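Local structure of beta-d-glucoside glucohydrolase (Hypocrea jecorina, 3ZZ1) at residues Leu219-Leu223 with Lys224-Gly228; Asn208-Ala212 with Cys213-Tyr217. The protein probably hydrolyses terminal, non-reducing beta-D-glucosyl residues with release of beta-D-glucose, as a secreted family 3 glycoside hydrolase of cellulose degradation. All coordinates share one frame; numbering follows the deposited sequence. Where two conformers were deposited one is given.

Contact 1: residues Leu219-Leu223 with Lys224-Gly228; sequences LQTVL and KDQLG
T221 O receives two backbone amides: Q226 N at 2.7 Å and, weakly, D225 N. The stronger bonds run from residue i+5 back to residue i, where an alpha helix would use i+4. D225 N reaches Q220 O and L227 N reaches V222 O, both at 2.8 Å, so the end of helix 216-226 is wound in wide pi-helical turns within the TIM-barrel-like family 3 N-terminal domain.

Q220 links D225 directly and K224 through a water. Its CG stands anti to the backbone N (chi1 -173°) and the chain bends at chi2, which carries the amide over the next turn. NE2 donates to D225 OD1 at 3.1 Å; the acceptor lies close to the amide plane, but the bond meets the carboxylate from above, 41° out of its plane. Q220 OE1, the other amide end, takes a water proton at 3.1 Å, and this water accepts from K224 NZ at 2.8 Å. K224, extended beyond CG, reaches a salt bridge with D252 and the carbonyl of G250.

The buried side carries leucines and valine: L219, V222 and L223 lie on Y160 of strand 154-160, and L227 on T186 and A190 of helix 178-194. L223 CD1 meets L227 CD1 at 4.2 Å.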
ATOM      1  N   LEU A 219       0.276  21.047   4.683  1.00 12.76           N
ATOM      2  CA  LEU A 219      -1.119  20.884   5.111  1.00 13.01           C
ATOM      3  C   LEU A 219      -2.078  21.859   4.429  1.00 12.79           C
ATOM      4  O   LEU A 219      -3.099  21.448   3.882  1.00 12.91           O
ATOM      5  CB  LEU A 219      -1.257  21.011   6.635  1.00 12.93           C
ATOM      6  CG  LEU A 219      -0.584  19.977   7.548  1.00 13.44           C
ATOM      7  CD1 LEU A 219      -0.837  20.343   9.005  1.00 13.47           C
ATOM      8  CD2 LEU A 219      -1.058  18.549   7.268  1.00 13.07           C
ATOM      9  N   GLN A 220      -1.759  23.147   4.475  1.00 12.67           N
ATOM     10  CA  GLN A 220      -2.676  24.157   3.957  1.00 12.73           C
ATOM     11  C   GLN A 220      -2.480  24.396   2.468  1.00 12.68           C
ATOM     12  O   GLN A 220      -3.418  24.240   1.690  1.00 12.73           O
ATOM     13  CB  GLN A 220      -2.562  25.473   4.741  1.00 12.70           C
ATOM     14  CG  GLN A 220      -3.617  26.517   4.373  1.00 12.67           C
ATOM     15  CD  GLN A 220      -5.035  26.048   4.668  1.00 12.68           C
ATOM     16  OE1 GLN A 220      -5.361  25.664   5.792  1.00 12.73           O
ATOM     17  NE2 GLN A 220      -5.884  26.072   3.650  1.00 12.71           N
ATOM     18  N   THR A 221      -1.266  24.771   2.074  1.00 12.76           N
ATOM     19  CA  THR A 221      -1.010  25.148   0.689  1.00 12.93           C
ATOM     20  C   THR A 221      -1.091  23.946  -0.250  1.00 12.76           C
ATOM     21  O   THR A 221      -1.849  23.975  -1.215  1.00 12.78           O
ATOM     22  CB  THR A 221       0.330  25.902   0.534  1.00 13.15           C
ATOM     23  OG1 THR A 221       0.303  27.076   1.351  1.00 13.85           O
ATOM     24  CG2 THR A 221       0.561  26.319  -0.913  1.00 13.29           C
ATOM     25  N   VAL A 222      -0.340  22.886   0.042  1.00 12.72           N
ATOM     26  CA  VAL A 222      -0.325  21.718  -0.842  1.00 12.59           C
ATOM     27  C   VAL A 222      -1.615  20.892  -0.775  1.00 12.53           C
ATOM     28  O   VAL A 222      -2.351  20.819  -1.754  1.00 12.82           O
ATOM     29  CB  VAL A 222       0.912  20.814  -0.613  1.00 12.71           C
ATOM     30  CG1 VAL A 222       0.926  19.663  -1.616  1.00 12.34           C
ATOM     31  CG2 VAL A 222       2.195  21.624  -0.732  1.00 12.66           C
ATOM     32  N   LEU A 223      -1.885  20.276   0.373  1.00 12.44           N
ATOM     33  CA  LEU A 223      -3.023  19.364   0.495  1.00 12.31           C
ATOM     34  C   LEU A 223      -4.359  20.068   0.284  1.00 12.15           C
ATOM     35  O   LEU A 223      -5.181  19.625  -0.511  1.00 12.07           O
ATOM     36  CB  LEU A 223      -3.005  18.622   1.843  1.00 12.02           C
ATOM     37  CG  LEU A 223      -4.128  17.628   2.183  1.00 11.73           C
ATOM     38  CD1 LEU A 223      -4.282  16.530   1.136  1.00 11.50           C
ATOM     39  CD2 LEU A 223      -3.887  17.008   3.556  1.00 10.56           C
ATOM     40  N   LYS A 224      -4.560  21.175   0.986  1.00 12.28           N
ATOM     41  CA  LYS A 224      -5.867  21.815   1.003  1.00 12.16           C
ATOM     42  C   LYS A 224      -6.094  22.799  -0.141  1.00 12.23           C
ATOM     43  O   LYS A 224      -7.188  22.846  -0.702  1.00 12.27           O
ATOM     44  CB  LYS A 224      -6.137  22.467   2.366  1.00 12.13           C
ATOM     45  CG  LYS A 224      -6.435  21.449   3.462  1.00 11.34           C
ATOM     46  CD  LYS A 224      -6.710  22.108   4.803  1.00 10.16           C
ATOM     47  CE  LYS A 224      -7.001  21.058   5.866  1.00  9.66           C
ATOM     48  NZ  LYS A 224      -7.388  21.666   7.166  1.00  9.56           N
ATOM     49  N   ASP A 225      -5.069  23.580  -0.478  1.00 12.23           N
ATOM     50  CA  ASP A 225      -5.208  24.624  -1.490  1.00 12.41           C
ATOM     51  C   ASP A 225      -4.851  24.148  -2.902  1.00 12.57           C
ATOM     52  O   ASP A 225      -5.570  24.435  -3.858  1.00 12.87           O
ATOM     53  CB  ASP A 225      -4.394  25.869  -1.108  1.00 12.28           C
ATOM     54  CG  ASP A 225      -4.947  26.582   0.119  1.00 12.02           C
ATOM     55  OD1 ASP A 225      -6.042  26.219   0.590  1.00 11.88           O
ATOM     56  OD2 ASP A 225      -4.286  27.516   0.612  1.00 11.77           O
ATOM     57  N   GLN A 226      -3.749  23.420  -3.028  1.00 12.54           N
ATOM     58  CA  GLN A 226      -3.300  22.957  -4.335  1.00 12.68           C
ATOM     59  C   GLN A 226      -4.004  21.675  -4.776  1.00 12.70           C
ATOM     60  O   GLN A 226      -4.388  21.555  -5.938  1.00 12.54           O
ATOM     61  CB  GLN A 226      -1.781  22.810  -4.369  1.00 12.80           C
ATOM     62  CG  GLN A 226      -1.068  24.155  -4.458  1.00 13.21           C
ATOM     63  CD  GLN A 226       0.431  24.056  -4.286  1.00 14.39           C
ATOM     64  OE1 GLN A 226       1.155  25.021  -4.535  1.00 15.48           O
ATOM     65  NE2 GLN A 226       0.910  22.894  -3.861  1.00 13.96           N
ATOM     66  N   LEU A 227      -4.182  20.732  -3.849  1.00 12.55           N
ATOM     67  CA  LEU A 227      -4.907  19.488  -4.144  1.00 12.28           C
ATOM     68  C   LEU A 227      -6.417  19.616  -3.930  1.00 12.13           C
ATOM     69  O   LEU A 227      -7.168  18.686  -4.232  1.00 12.31           O
ATOM     70  CB  LEU A 227      -4.352  18.306  -3.333  1.00 12.28           C
ATOM     71  CG  LEU A 227      -2.897  17.854  -3.511  1.00 12.53           C
ATOM     72  CD1 LEU A 227      -2.671  16.542  -2.779  1.00 11.77           C
ATOM     73  CD2 LEU A 227      -2.546  17.706  -4.977  1.00 13.12           C
ATOM     74  N   GLY A 228      -6.855  20.761  -3.408  1.00 11.91           N
ATOM     75  CA  GLY A 228      -8.277  21.038  -3.201  1.00 11.50           C
ATOM     76  C   GLY A 228      -9.002  20.062  -2.291  1.00 11.15           C
ATOM     77  O   GLY A 228     -10.163  19.749  -2.523  1.00 11.14           O
TER
HETATM   78  O   HOH W   1      -7.957  24.417   6.910  1.00 19.34           O

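Contact 2: residues Asn208-Ala212 with Cys213-Tyr217; sequences NTTWA and CEDQY
The W211 indole and the E214 carboxylate lie side by side and point the same way, their planes 80° apart. E214 OE1 stands at the ring edge near the indole plane, 4.2 Å from CE3 of W211. The ring also stacks with H241 and makes a cation-pi contact with K206, while its NE1 donates to the carbonyl of E170.

A water couples the two residues a second time, donating to E214 OE1 at 3.0 Å and accepting from W211 N at 3.1 Å. The second carboxylate oxygen, OE2, is hydrogen-bonded to T242 OG1, so both ends of the group are held.

Between the two side chains the backbone turns: E214 N donates to W211 O at 2.8 Å, from 41° above the carbonyl plane. With A212 and C213 at the phi/psi values of a type I beta turn, W211-E214 links strand 210-211, an edge strand antiparallel to 206-207, to the start of helix 216-226. C213 is tied by a disulfide to C202 at the end of strand 199-202.

T210 packs against the segment after the turn. Its CG2, anti to the backbone N (chi1 -54° for OG1), sits 3.6 Å from E214 O and 3.8 Å from D215 CA. E214 O itself takes bonds from S249 OG and Q245 NE2. D215 is the N-cap, its OD1 accepting a weak bond from Y217 N at 3.2 Å.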
ATOM      1  N   ASN A 208      11.197  19.503   6.218  1.00 13.67           N
ATOM      2  CA  ASN A 208      12.002  20.728   6.231  1.00 14.32           C
ATOM      3  C   ASN A 208      12.075  21.394   7.609  1.00 14.18           C
ATOM      4  O   ASN A 208      11.883  22.608   7.731  1.00 14.32           O
ATOM      5  CB  ASN A 208      11.514  21.723   5.166  1.00 14.87           C
ATOM      6  CG  ASN A 208      12.209  21.541   3.838  1.00 16.14           C
ATOM      7  OD1 ASN A 208      12.398  20.419   3.366  1.00 18.11           O
ATOM      8  ND2 ASN A 208      12.594  22.648   3.222  1.00 18.29           N
ATOM      9  N   THR A 209      12.346  20.578   8.631  1.00 13.80           N
ATOM     10  CA  THR A 209      12.479  20.992  10.047  1.00 13.76           C
ATOM     11  C   THR A 209      11.166  21.256  10.807  1.00 13.44           C
ATOM     12  O   THR A 209      11.197  21.504  12.011  1.00 13.60           O
ATOM     13  CB  THR A 209      13.446  22.204  10.264  1.00 13.72           C
ATOM     14  OG1 THR A 209      12.802  23.416   9.859  1.00 13.65           O
ATOM     15  CG2 THR A 209      14.758  22.024   9.501  1.00 13.71           C
ATOM     16  N   THR A 210      10.031  21.193  10.114  1.00 12.98           N
ATOM     17  CA  THR A 210       8.721  21.407  10.735  1.00 12.65           C
ATOM     18  C   THR A 210       7.932  20.095  10.821  1.00 12.48           C
ATOM     19  O   THR A 210       7.715  19.444   9.805  1.00 12.16           O
ATOM     20  CB  THR A 210       7.887  22.437   9.940  1.00 12.60           C
ATOM     21  OG1 THR A 210       8.638  23.650   9.777  1.00 13.04           O
ATOM     22  CG2 THR A 210       6.579  22.746  10.655  1.00 12.08           C
ATOM     23  N   TRP A 211       7.500  19.715  12.025  1.00 12.50           N
ATOM     24  CA  TRP A 211       6.686  18.505  12.198  1.00 12.54           C
ATOM     25  C   TRP A 211       5.471  18.529  11.266  1.00 12.62           C
ATOM     26  O   TRP A 211       4.797  19.559  11.134  1.00 12.31           O
ATOM     27  CB  TRP A 211       6.252  18.317  13.657  1.00 12.52           C
ATOM     28  CG  TRP A 211       7.237  17.526  14.489  1.00 12.26           C
ATOM     29  CD1 TRP A 211       7.571  16.211  14.331  1.00 11.69           C
ATOM     30  CD2 TRP A 211       8.001  18.000  15.609  1.00 11.65           C
ATOM     31  NE1 TRP A 211       8.500  15.838  15.273  1.00 11.07           N
ATOM     32  CE2 TRP A 211       8.783  16.914  16.072  1.00 11.65           C
ATOM     33  CE3 TRP A 211       8.101  19.237  16.268  1.00 11.71           C
ATOM     34  CZ2 TRP A 211       9.657  17.025  17.163  1.00 11.86           C
ATOM     35  CZ3 TRP A 211       8.971  19.352  17.352  1.00 11.08           C
ATOM     36  CH2 TRP A 211       9.739  18.248  17.787  1.00 12.03           C
ATOM     37  N   ALA A 212       5.210  17.392  10.621  1.00 12.76           N
ATOM     38  CA  ALA A 212       4.184  17.287   9.577  1.00 13.09           C
ATOM     39  C   ALA A 212       2.809  17.790  10.010  1.00 13.44           C
ATOM     40  O   ALA A 212       2.074  18.355   9.206  1.00 13.46           O
ATOM     41  CB  ALA A 212       4.089  15.858   9.068  1.00 12.92           C
ATOM     42  N   CYS A 213       2.473  17.595  11.282  1.00 14.03           N
ATOM     43  CA  CYS A 213       1.167  18.006  11.802  1.00 14.71           C
ATOM     44  C   CYS A 213       1.116  19.498  12.185  1.00 15.01           C
ATOM     45  O   CYS A 213       0.160  19.953  12.813  1.00 15.13           O
ATOM     46  CB  CYS A 213       0.741  17.092  12.962  1.00 14.43           C
ATOM     47  SG  CYS A 213       0.359  15.388  12.421  1.00 15.45           S
ATOM     48  N   GLU A 214       2.143  20.242  11.776  1.00 15.34           N
ATOM     49  CA  GLU A 214       2.290  21.675  12.076  1.00 15.80           C
ATOM     50  C   GLU A 214       2.791  22.453  10.870  1.00 15.29           C
ATOM     51  O   GLU A 214       3.129  23.628  10.980  1.00 15.29           O
ATOM     52  CB  GLU A 214       3.294  21.877  13.210  1.00 16.11           C
ATOM     53  CG  GLU A 214       2.869  21.243  14.486  1.00 18.14           C
ATOM     54  CD  GLU A 214       3.725  21.619  15.656  1.00 20.26           C
ATOM     55  OE1 GLU A 214       4.940  21.879  15.488  1.00 21.33           O
ATOM     56  OE2 GLU A 214       3.159  21.636  16.762  1.00 22.35           O
ATOM     57  N   ASP A 215       2.852  21.785   9.726  1.00 15.12           N
ATOM     58  CA  ASP A 215       3.478  22.336   8.536  1.00 14.94           C
ATOM     59  C   ASP A 215       2.438  23.028   7.664  1.00 14.40           C
ATOM     60  O   ASP A 215       1.683  22.368   6.949  1.00 14.54           O
ATOM     61  CB  ASP A 215       4.180  21.208   7.779  1.00 15.12           C
ATOM     62  CG  ASP A 215       5.087  21.701   6.665  1.00 16.02           C
ATOM     63  OD1 ASP A 215       5.001  22.873   6.250  1.00 17.39           O
ATOM     64  OD2 ASP A 215       5.894  20.882   6.185  1.00 18.00           O
ATOM     65  N   GLN A 216       2.416  24.360   7.726  1.00 13.91           N
ATOM     66  CA  GLN A 216       1.453  25.154   6.969  0.50 13.61           C
ATOM     67  C   GLN A 216       1.555  24.907   5.462  1.00 13.42           C
ATOM     68  O   GLN A 216       0.532  24.768   4.783  1.00 13.24           O
ATOM     69  CB  GLN A 216       1.602  26.645   7.294  0.50 13.62           C
ATOM     70  CG  GLN A 216       0.453  27.510   6.792  0.50 13.99           C
ATOM     71  CD  GLN A 216       0.596  28.962   7.195  0.50 14.84           C
ATOM     72  OE1 GLN A 216       0.686  29.850   6.344  0.50 15.50           O
ATOM     73  NE2 GLN A 216       0.624  29.215   8.499  0.50 15.06           N
ATOM     74  N   TYR A 217       2.778  24.842   4.938  1.00 13.27           N
ATOM     75  CA  TYR A 217       2.960  24.604   3.498  1.00 13.27           C
ATOM     76  C   TYR A 217       2.311  23.293   3.018  1.00 13.08           C
ATOM     77  O   TYR A 217       1.463  23.312   2.123  1.00 13.39           O
ATOM     78  CB  TYR A 217       4.433  24.694   3.066  1.00 13.18           C
ATOM     79  CG  TYR A 217       4.617  24.442   1.579  1.00 13.45           C
ATOM     80  CD1 TYR A 217       4.184  25.377   0.636  1.00 12.71           C
ATOM     81  CD2 TYR A 217       5.195  23.261   1.117  1.00 12.99           C
ATOM     82  CE1 TYR A 217       4.326  25.146  -0.728  1.00 12.62           C
ATOM     83  CE2 TYR A 217       5.352  23.025  -0.245  1.00 12.74           C
ATOM     84  CZ  TYR A 217       4.913  23.972  -1.164  1.00 12.97           C
ATOM     85  OH  TYR A 217       5.054  23.740  -2.520  1.00 12.27           O
TER
HETATM   86  O   HOH W   2       7.554  21.969  14.091  1.00 24.53           O

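Contact 2 comes first along the chain and contact 1 follows almost at once; their centres are 13 Å apart. Both use helix 216-226, contact 2 at its N-terminal start and contact 1 over its later turns, and all four segments fall in the family 3 N-terminal domain. The junction is continuous: V222 N lies 2.8 Å from Y217 O, a probable hydrogen bond that already has the five-residue spacing of the wide turns, and L219 CG packs 3.5 Å from A212 O. Together the contacts trace the connection between neighbouring parallel strands 199-202 and 232-235: past strand 210-211 of a small separate sheet, through a turn and into helix 216-226.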